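Local structure of type VII secretion system protein EssB (Staphylococcus aureus, 4ANN) at residues S44-D49 and I90-E95; R100-L105 and P131-E136; V104-E109 and Q155-L160. The protein is an integral membrane component of the Ess type VII secretion system, probably required for secretion of EsxA and EsxB, and is represented here by its cytoplasmic segment. All coordinates share one frame; numbering follows the deposited sequence. Where two conformers were deposited one is given.

Followed from the N terminus, the chain closes its first loop at contact 1, which joins the turn ahead of strand 50-54 to the 3-10 turn after helix 80-89. That loop is complete before contact 2 opens, so the two come in series, yet they touch through F47 and T102 and through L93 and F103. Contacts 2 and 3 share V104 and L105: 104-109 begins before 100-105 ends and contact 3 closes later, so their loops overlap and neither encloses the other. Contact 2 joins strand 101-102 and the residues after it to the lead-in of helix 136-151; contact 3 joins the loop before strand 110-112 to helix 157-162.

Contact 1: residues S44-D49 and I90-E95; sequences SPYFID and IKNLEE
N92 is the first residue of I90-E95 to meet Y46, the tyrosine that carries the S44-D49 side of the contact. The amide ND2 stands at the edge of the ring and in its plane, 3.6 Å from Y46 CE1, with the amide plane turned 61° against the ring. CG of N92 is anti to the backbone N (chi1 -161°), which swings the amide out of the 3-10 turn toward the tyrosine. N92 ND2 also donates to a water 2.8 Å away, and that water has a weak link to Y46 OH.

L93, next along, starts away from S44-D49, and its side chain packs on P118 and L110, but its CD2 branch lies 3.9 Å from the backbone O of Y46 and 4.5 Å from Y46 CB. Y46 is presented here by a type I turn, S44 to F47, reinforced by an ST turn in which Y46 N donates to S44 OG at 3.1 Å. A backbone hydrogen bond between Y46 and A120 fastens this turn to strand 118-120, while I90-E95 continues the chain beyond helix 80-89.

E95 meets the phenol obliquely with its aliphatic part: CB lies 3.3 Å from Y46 OH and 3.4 Å from Y46 CZ. A bend at chi2 leads the carboxylate away, and the tyrosine also packs on V96 and R98.

Contact 2: residues R100-L105 and P131-E136; sequences RYTFVL and PLPVSE
T102 places OG1 between its own backbone N and carbonyl carbon (chi1 63°), a rotation that turns the hydroxyl onto the carbonyl of P131 and leaves CG2 facing the ring of P133. In V104, two residues on, the torsion that sets CG2 anti to the carbonyl carbon lays that methyl against CG and CB of the P131 ring.

The hydroxyl of T102 donates from OG1 to P131 O over 2.7 Å, a short bond that reaches the oxygen at a C=O...donor angle of 139° and tilted 28° from the carbonyl plane; P131 CG is 3.7 Å from the same T102 OG1. Around this bond the packing is mostly apolar. V104 CG2 lies 3.8 Å from P131 CG, the valine crossing the proline at about a right angle, while T102 CG2 touches P133 CD at 4.0 Å. A water completes the join by donating to F103 O at 2.8 Å and to L132 O at 2.7 Å.

Each segment has other commitments. T102 belongs to the short strand 101-102, paired through its backbone with G124, and F103 turns away to pack on F139 of helix 136-151. The other segment is extended: P131, L132 and P133 have the backbone angles of polyproline II, with a cis peptide bond before P131, and S135 then N-caps helix 136-151.

Since prolines have no N-H, P131 and P133 cannot donate from the backbone as a strand partner would. The segment meets its neighbour through carbonyl oxygens instead, and the hydrogens they accept come from a buried threonine hydroxyl and a water. These provide the polar links between the two segments, consistent with a partner that has no regular strand pairing here.

Contact 3: residues V104-E109 and Q155-L160; sequences VLAPDE and QSFDAL
F157 reaches across to P107 from the first turn of helix 157-162, and its CB already meets the proline, lying 3.6 Å from P107 CG. With F157 CG anti to the backbone N (chi1 176°), the ring is carried forward beneath the pyrrolidine. F157 CG is 3.4 Å from P107 CD, and CD1, CD2 and CE1 all meet the same carbon. P107 CD thus sits above the middle of the ring, 3.4 Å from the centroid of F157 and only 13° off the ring normal, a clear CH-pi contact.

Farther out, F157 CE2 meets P107 CD as well as the methyl of A106, whose CB is 3.9 Å away. At the tip, F157 CZ is 3.5 Å from L105 O and 3.7 Å from A106 CA, both placed obliquely to the ring. A145 of helix 136-151 also touches this phenylalanine.

The start of the helix that presents the ring is secured by S156 at the N-cap, whose OG accepts from A159 N over 3.1 Å. The contact therefore joins the loop before strand 110-112 to the beginning of helix 157-162.

Carbon meets carbon almost throughout. P107 CD is bonded to the electron-withdrawing proline nitrogen, so its hydrogens are probably slightly positive, which would favour the ring's pi face. The one polar atom at the tip, L105 O, has a separate partner, accepting a hydrogen bond from R142 NH1.

Contact 1: residues S44-D49 and I90-E95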
# COMPACT_ATOMS: atom_id res chain seq x y z
N SER A 44 -13.62 6.26 -2.40
CA SER A 44 -12.46 7.07 -2.59
C SER A 44 -11.69 6.57 -3.82
O SER A 44 -11.57 5.34 -3.95
CB SER A 44 -11.48 6.96 -1.42
OG SER A 44 -10.19 7.47 -1.77
N PRO A 45 -11.17 7.46 -4.63
CA PRO A 45 -10.39 6.96 -5.81
C PRO A 45 -9.13 6.24 -5.42
O PRO A 45 -8.51 5.67 -6.30
CB PRO A 45 -10.07 8.23 -6.58
CG PRO A 45 -10.35 9.34 -5.67
CD PRO A 45 -11.21 8.91 -4.56
N TYR A 46 -8.71 6.27 -4.16
CA TYR A 46 -7.46 5.67 -3.76
C TYR A 46 -7.63 4.39 -2.95
O TYR A 46 -6.62 3.82 -2.57
CB TYR A 46 -6.64 6.65 -2.93
CG TYR A 46 -6.34 7.87 -3.79
CD1 TYR A 46 -5.46 7.77 -4.88
CD2 TYR A 46 -6.89 9.10 -3.52
CE1 TYR A 46 -5.16 8.83 -5.68
CE2 TYR A 46 -6.64 10.22 -4.32
CZ TYR A 46 -5.77 10.04 -5.38
OH TYR A 46 -5.50 11.11 -6.18
N PHE A 47 -8.86 3.92 -2.72
CA PHE A 47 -9.10 2.77 -1.89
C PHE A 47 -10.09 1.79 -2.51
O PHE A 47 -11.02 2.18 -3.22
CB PHE A 47 -9.66 3.15 -0.51
CG PHE A 47 -8.65 3.85 0.34
CD1 PHE A 47 -7.78 3.11 1.12
CD2 PHE A 47 -8.56 5.23 0.38
CE1 PHE A 47 -6.84 3.74 1.92
CE2 PHE A 47 -7.59 5.84 1.18
CZ PHE A 47 -6.74 5.11 1.95
N ILE A 48 -9.91 0.53 -2.21
CA ILE A 48 -10.90 -0.53 -2.44
C ILE A 48 -12.19 -0.08 -1.79
O ILE A 48 -12.20 0.43 -0.65
CB ILE A 48 -10.37 -1.87 -1.77
CG1 ILE A 48 -9.05 -2.31 -2.43
CG2 ILE A 48 -11.40 -2.94 -1.70
CD1 ILE A 48 -9.23 -2.78 -3.82
N ASP A 49 -13.31 -0.30 -2.46
CA ASP A 49 -14.61 -0.03 -1.87
C ASP A 49 -14.85 -0.96 -0.66
O ASP A 49 -14.38 -2.08 -0.64
CB ASP A 49 -15.72 -0.23 -2.87
CG ASP A 49 -15.79 0.94 -3.86
OD1 ASP A 49 -15.32 2.07 -3.57
OD2 ASP A 49 -16.38 0.72 -4.95
N ILE A 90 2.82 3.54 -8.40
CA ILE A 90 2.55 3.34 -6.96
C ILE A 90 2.68 4.65 -6.20
O ILE A 90 1.97 4.89 -5.23
CB ILE A 90 3.47 2.26 -6.38
CG1 ILE A 90 3.12 0.89 -6.95
CG2 ILE A 90 3.47 2.28 -4.85
CD1 ILE A 90 4.11 -0.21 -6.61
N LYS A 91 3.59 5.52 -6.61
CA LYS A 91 3.81 6.79 -5.92
C LYS A 91 2.56 7.64 -5.86
O LYS A 91 2.47 8.55 -5.00
CB LYS A 91 4.97 7.52 -6.62
CG LYS A 91 4.60 8.36 -7.84
CD LYS A 91 5.76 9.29 -8.17
CE LYS A 91 5.66 10.20 -9.39
NZ LYS A 91 6.68 11.30 -9.31
N ASN A 92 1.57 7.40 -6.72
CA ASN A 92 0.30 8.13 -6.68
C ASN A 92 -0.44 7.96 -5.35
O ASN A 92 -1.24 8.83 -4.99
CB ASN A 92 -0.59 7.68 -7.83
CG ASN A 92 -1.70 8.62 -8.18
OD1 ASN A 92 -1.48 9.83 -8.39
ND2 ASN A 92 -2.90 8.09 -8.32
N LEU A 93 -0.15 6.89 -4.59
CA LEU A 93 -0.76 6.77 -3.27
C LEU A 93 -0.40 7.87 -2.34
O LEU A 93 -1.09 8.11 -1.34
CB LEU A 93 -0.44 5.40 -2.63
CG LEU A 93 -1.23 4.24 -3.22
CD1 LEU A 93 -0.74 2.96 -2.57
CD2 LEU A 93 -2.77 4.44 -3.08
N GLU A 94 0.68 8.58 -2.59
CA GLU A 94 1.03 9.76 -1.79
C GLU A 94 -0.10 10.78 -1.82
O GLU A 94 -0.17 11.62 -0.89
CB GLU A 94 2.34 10.41 -2.29
CG GLU A 94 3.54 9.51 -2.25
CD GLU A 94 4.88 10.09 -1.93
OE1 GLU A 94 5.53 10.62 -2.85
OE2 GLU A 94 5.22 9.98 -0.73
N GLU A 95 -0.97 10.75 -2.82
CA GLU A 95 -2.11 11.67 -2.84
C GLU A 95 -3.01 11.45 -1.63
O GLU A 95 -3.76 12.34 -1.24
CB GLU A 95 -2.92 11.51 -4.14
CG GLU A 95 -2.12 11.96 -5.38
CD GLU A 95 -1.80 13.43 -5.40
OE1 GLU A 95 -2.58 14.33 -5.10
OE2 GLU A 95 -0.64 13.77 -5.69
O HOH W 1 -5.08 9.58 -9.29

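Contact 2: residues R100-L105 and P131-E136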
# COMPACT_ATOMS: atom_id res chain seq x y z
N ARG A 100 -8.01 12.86 4.72
CA ARG A 100 -8.26 12.41 6.08
C ARG A 100 -7.68 11.03 6.34
O ARG A 100 -7.37 10.68 7.51
CB ARG A 100 -9.78 12.45 6.39
CG ARG A 100 -10.33 13.81 6.81
CD ARG A 100 -11.84 13.73 7.04
NE ARG A 100 -12.26 14.07 8.39
CZ ARG A 100 -11.82 13.68 9.58
NH1 ARG A 100 -10.80 12.83 9.73
NH2 ARG A 100 -12.37 14.13 10.69
N TYR A 101 -7.57 10.19 5.38
CA TYR A 101 -7.27 8.79 5.34
C TYR A 101 -5.78 8.51 5.50
O TYR A 101 -4.93 9.30 5.17
CB TYR A 101 -7.74 8.13 4.05
CG TYR A 101 -9.23 8.15 3.81
CD1 TYR A 101 -10.13 7.48 4.65
CD2 TYR A 101 -9.75 8.86 2.73
CE1 TYR A 101 -11.48 7.50 4.41
CE2 TYR A 101 -11.11 8.87 2.49
CZ TYR A 101 -11.97 8.21 3.33
OH TYR A 101 -13.30 8.24 3.06
N THR A 102 -5.50 7.30 5.96
CA THR A 102 -4.18 6.71 6.03
C THR A 102 -4.26 5.34 5.37
O THR A 102 -5.34 4.78 5.17
CB THR A 102 -3.66 6.55 7.46
OG1 THR A 102 -4.56 5.62 8.12
CG2 THR A 102 -3.63 7.88 8.25
N PHE A 103 -3.07 4.81 5.02
CA PHE A 103 -3.00 3.54 4.31
C PHE A 103 -1.71 2.83 4.69
O PHE A 103 -0.79 3.42 5.26
CB PHE A 103 -3.06 3.73 2.78
CG PHE A 103 -1.82 4.37 2.16
CD1 PHE A 103 -1.63 5.74 2.26
CD2 PHE A 103 -0.86 3.63 1.52
CE1 PHE A 103 -0.47 6.38 1.73
CE2 PHE A 103 0.29 4.22 0.98
CZ PHE A 103 0.46 5.61 1.09
N VAL A 104 -1.62 1.56 4.33
CA VAL A 104 -0.46 0.72 4.51
C VAL A 104 0.07 0.33 3.14
O VAL A 104 -0.71 -0.11 2.32
CB VAL A 104 -0.85 -0.55 5.29
CG1 VAL A 104 0.31 -1.52 5.38
CG2 VAL A 104 -1.44 -0.16 6.65
N LEU A 105 1.36 0.45 2.91
CA LEU A 105 1.99 0.04 1.65
C LEU A 105 2.55 -1.35 1.81
O LEU A 105 3.56 -1.56 2.52
CB LEU A 105 3.06 1.01 1.21
CG LEU A 105 3.63 0.74 -0.16
CD1 LEU A 105 2.57 0.92 -1.24
CD2 LEU A 105 4.83 1.63 -0.45
N PRO A 131 -4.77 2.51 10.77
CA PRO A 131 -3.33 2.67 10.94
C PRO A 131 -2.88 4.13 11.02
O PRO A 131 -3.47 5.05 10.47
CB PRO A 131 -2.71 2.01 9.68
CG PRO A 131 -3.85 2.03 8.69
CD PRO A 131 -5.08 1.85 9.51
N LEU A 132 -1.79 4.24 11.78
CA LEU A 132 -1.07 5.46 11.76
C LEU A 132 -0.26 5.59 10.47
O LEU A 132 0.21 4.58 9.94
CB LEU A 132 -0.00 5.44 12.87
CG LEU A 132 -0.54 5.10 14.28
CD1 LEU A 132 0.60 4.89 15.26
CD2 LEU A 132 -1.54 6.19 14.65
N PRO A 133 -0.06 6.81 10.07
CA PRO A 133 0.85 6.93 8.86
C PRO A 133 2.26 6.59 9.24
O PRO A 133 2.69 6.59 10.41
CB PRO A 133 0.47 8.39 8.58
CG PRO A 133 0.28 9.06 9.91
CD PRO A 133 -0.52 8.08 10.72
N VAL A 134 3.07 6.21 8.26
CA VAL A 134 4.47 5.80 8.35
C VAL A 134 5.38 6.95 7.90
O VAL A 134 4.98 7.77 7.05
CB VAL A 134 4.81 4.53 7.56
CG1 VAL A 134 3.92 3.33 8.01
CG2 VAL A 134 4.74 4.68 6.04
N SER A 135 6.60 7.03 8.48
CA SER A 135 7.54 8.03 8.08
C SER A 135 7.78 7.90 6.58
O SER A 135 7.58 6.91 5.88
CB SER A 135 8.86 7.90 8.84
OG SER A 135 9.55 6.71 8.39
N GLU A 136 8.21 9.06 6.04
CA GLU A 136 8.71 9.04 4.66
C GLU A 136 9.76 7.97 4.48
O GLU A 136 9.81 7.28 3.43
CB GLU A 136 9.27 10.43 4.38
CG GLU A 136 10.35 10.64 3.37
CD GLU A 136 10.90 12.07 3.42
OE1 GLU A 136 10.12 13.00 3.08
OE2 GLU A 136 12.08 12.29 3.79
O HOH W 2 0.45 3.08 7.70

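Contact 3: residues V104-E109 and Q155-L160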
# COMPACT_ATOMS: atom_id res chain seq x y z
N VAL A 104 -1.62 1.56 4.33
CA VAL A 104 -0.46 0.72 4.51
C VAL A 104 0.07 0.33 3.14
O VAL A 104 -0.71 -0.11 2.32
CB VAL A 104 -0.85 -0.55 5.29
CG1 VAL A 104 0.31 -1.52 5.38
CG2 VAL A 104 -1.44 -0.16 6.65
N LEU A 105 1.36 0.45 2.91
CA LEU A 105 1.99 0.04 1.65
C LEU A 105 2.55 -1.35 1.81
O LEU A 105 3.56 -1.56 2.52
CB LEU A 105 3.06 1.01 1.21
CG LEU A 105 3.63 0.74 -0.16
CD1 LEU A 105 2.57 0.92 -1.24
CD2 LEU A 105 4.83 1.63 -0.45
N ALA A 106 1.95 -2.37 1.19
CA ALA A 106 2.38 -3.76 1.31
C ALA A 106 1.69 -4.58 0.24
O ALA A 106 0.63 -4.17 -0.27
CB ALA A 106 1.99 -4.35 2.68
N PRO A 107 2.23 -5.74 -0.10
CA PRO A 107 1.61 -6.56 -1.18
C PRO A 107 0.15 -6.85 -0.97
O PRO A 107 -0.65 -6.75 -1.92
CB PRO A 107 2.47 -7.81 -1.21
CG PRO A 107 3.83 -7.34 -0.73
CD PRO A 107 3.52 -6.32 0.32
N ASP A 108 -0.24 -7.22 0.24
CA ASP A 108 -1.63 -7.60 0.50
C ASP A 108 -2.54 -6.41 0.70
O ASP A 108 -3.74 -6.56 0.94
CB ASP A 108 -1.72 -8.54 1.71
CG ASP A 108 -1.24 -7.96 3.01
OD1 ASP A 108 -0.60 -6.91 3.08
OD2 ASP A 108 -1.47 -8.66 4.03
N GLU A 109 -2.01 -5.20 0.61
CA GLU A 109 -2.68 -3.94 0.77
C GLU A 109 -2.79 -3.16 -0.54
O GLU A 109 -3.40 -2.08 -0.53
CB GLU A 109 -1.97 -3.11 1.85
CG GLU A 109 -2.15 -3.64 3.23
CD GLU A 109 -3.53 -3.33 3.81
OE1 GLU A 109 -4.24 -2.50 3.22
OE2 GLU A 109 -3.87 -3.95 4.87
N GLN A 155 11.47 -13.44 -3.68
CA GLN A 155 11.74 -12.58 -2.55
C GLN A 155 10.50 -12.38 -1.67
O GLN A 155 9.39 -12.27 -2.17
CB GLN A 155 12.22 -11.22 -3.01
CG GLN A 155 13.55 -11.24 -3.81
CD GLN A 155 14.76 -11.52 -2.99
OE1 GLN A 155 14.70 -12.22 -1.96
NE2 GLN A 155 15.93 -11.06 -3.44
N SER A 156 10.74 -12.26 -0.38
CA SER A 156 9.77 -11.93 0.62
C SER A 156 9.78 -10.45 0.98
O SER A 156 10.76 -9.92 1.48
CB SER A 156 10.04 -12.71 1.90
OG SER A 156 9.21 -12.22 2.96
N PHE A 157 8.63 -9.77 0.73
CA PHE A 157 8.47 -8.39 1.14
C PHE A 157 8.76 -8.21 2.62
O PHE A 157 9.48 -7.32 3.04
CB PHE A 157 7.05 -7.93 0.81
CG PHE A 157 6.73 -6.54 1.28
CD1 PHE A 157 7.01 -5.44 0.49
CD2 PHE A 157 6.10 -6.36 2.51
CE1 PHE A 157 6.64 -4.16 0.93
CE2 PHE A 157 5.76 -5.09 2.93
CZ PHE A 157 6.01 -4.01 2.15
N ASP A 158 8.14 -9.06 3.44
CA ASP A 158 8.33 -8.97 4.88
C ASP A 158 9.79 -9.06 5.25
O ASP A 158 10.32 -8.28 6.07
CB ASP A 158 7.53 -10.06 5.60
CG ASP A 158 6.03 -9.81 5.54
OD1 ASP A 158 5.55 -8.74 5.16
OD2 ASP A 158 5.28 -10.77 5.86
N ALA A 159 10.50 -10.05 4.68
CA ALA A 159 11.91 -10.21 5.01
C ALA A 159 12.70 -8.98 4.67
O ALA A 159 13.59 -8.53 5.39
CB ALA A 159 12.52 -11.41 4.30
N LEU A 160 12.39 -8.35 3.52
CA LEU A 160 13.09 -7.15 3.10
C LEU A 160 12.81 -5.98 4.02
O LEU A 160 13.74 -5.24 4.39
CB LEU A 160 12.75 -6.81 1.66
CG LEU A 160 13.19 -7.82 0.62
CD1 LEU A 160 12.44 -7.56 -0.70
CD2 LEU A 160 14.70 -7.82 0.44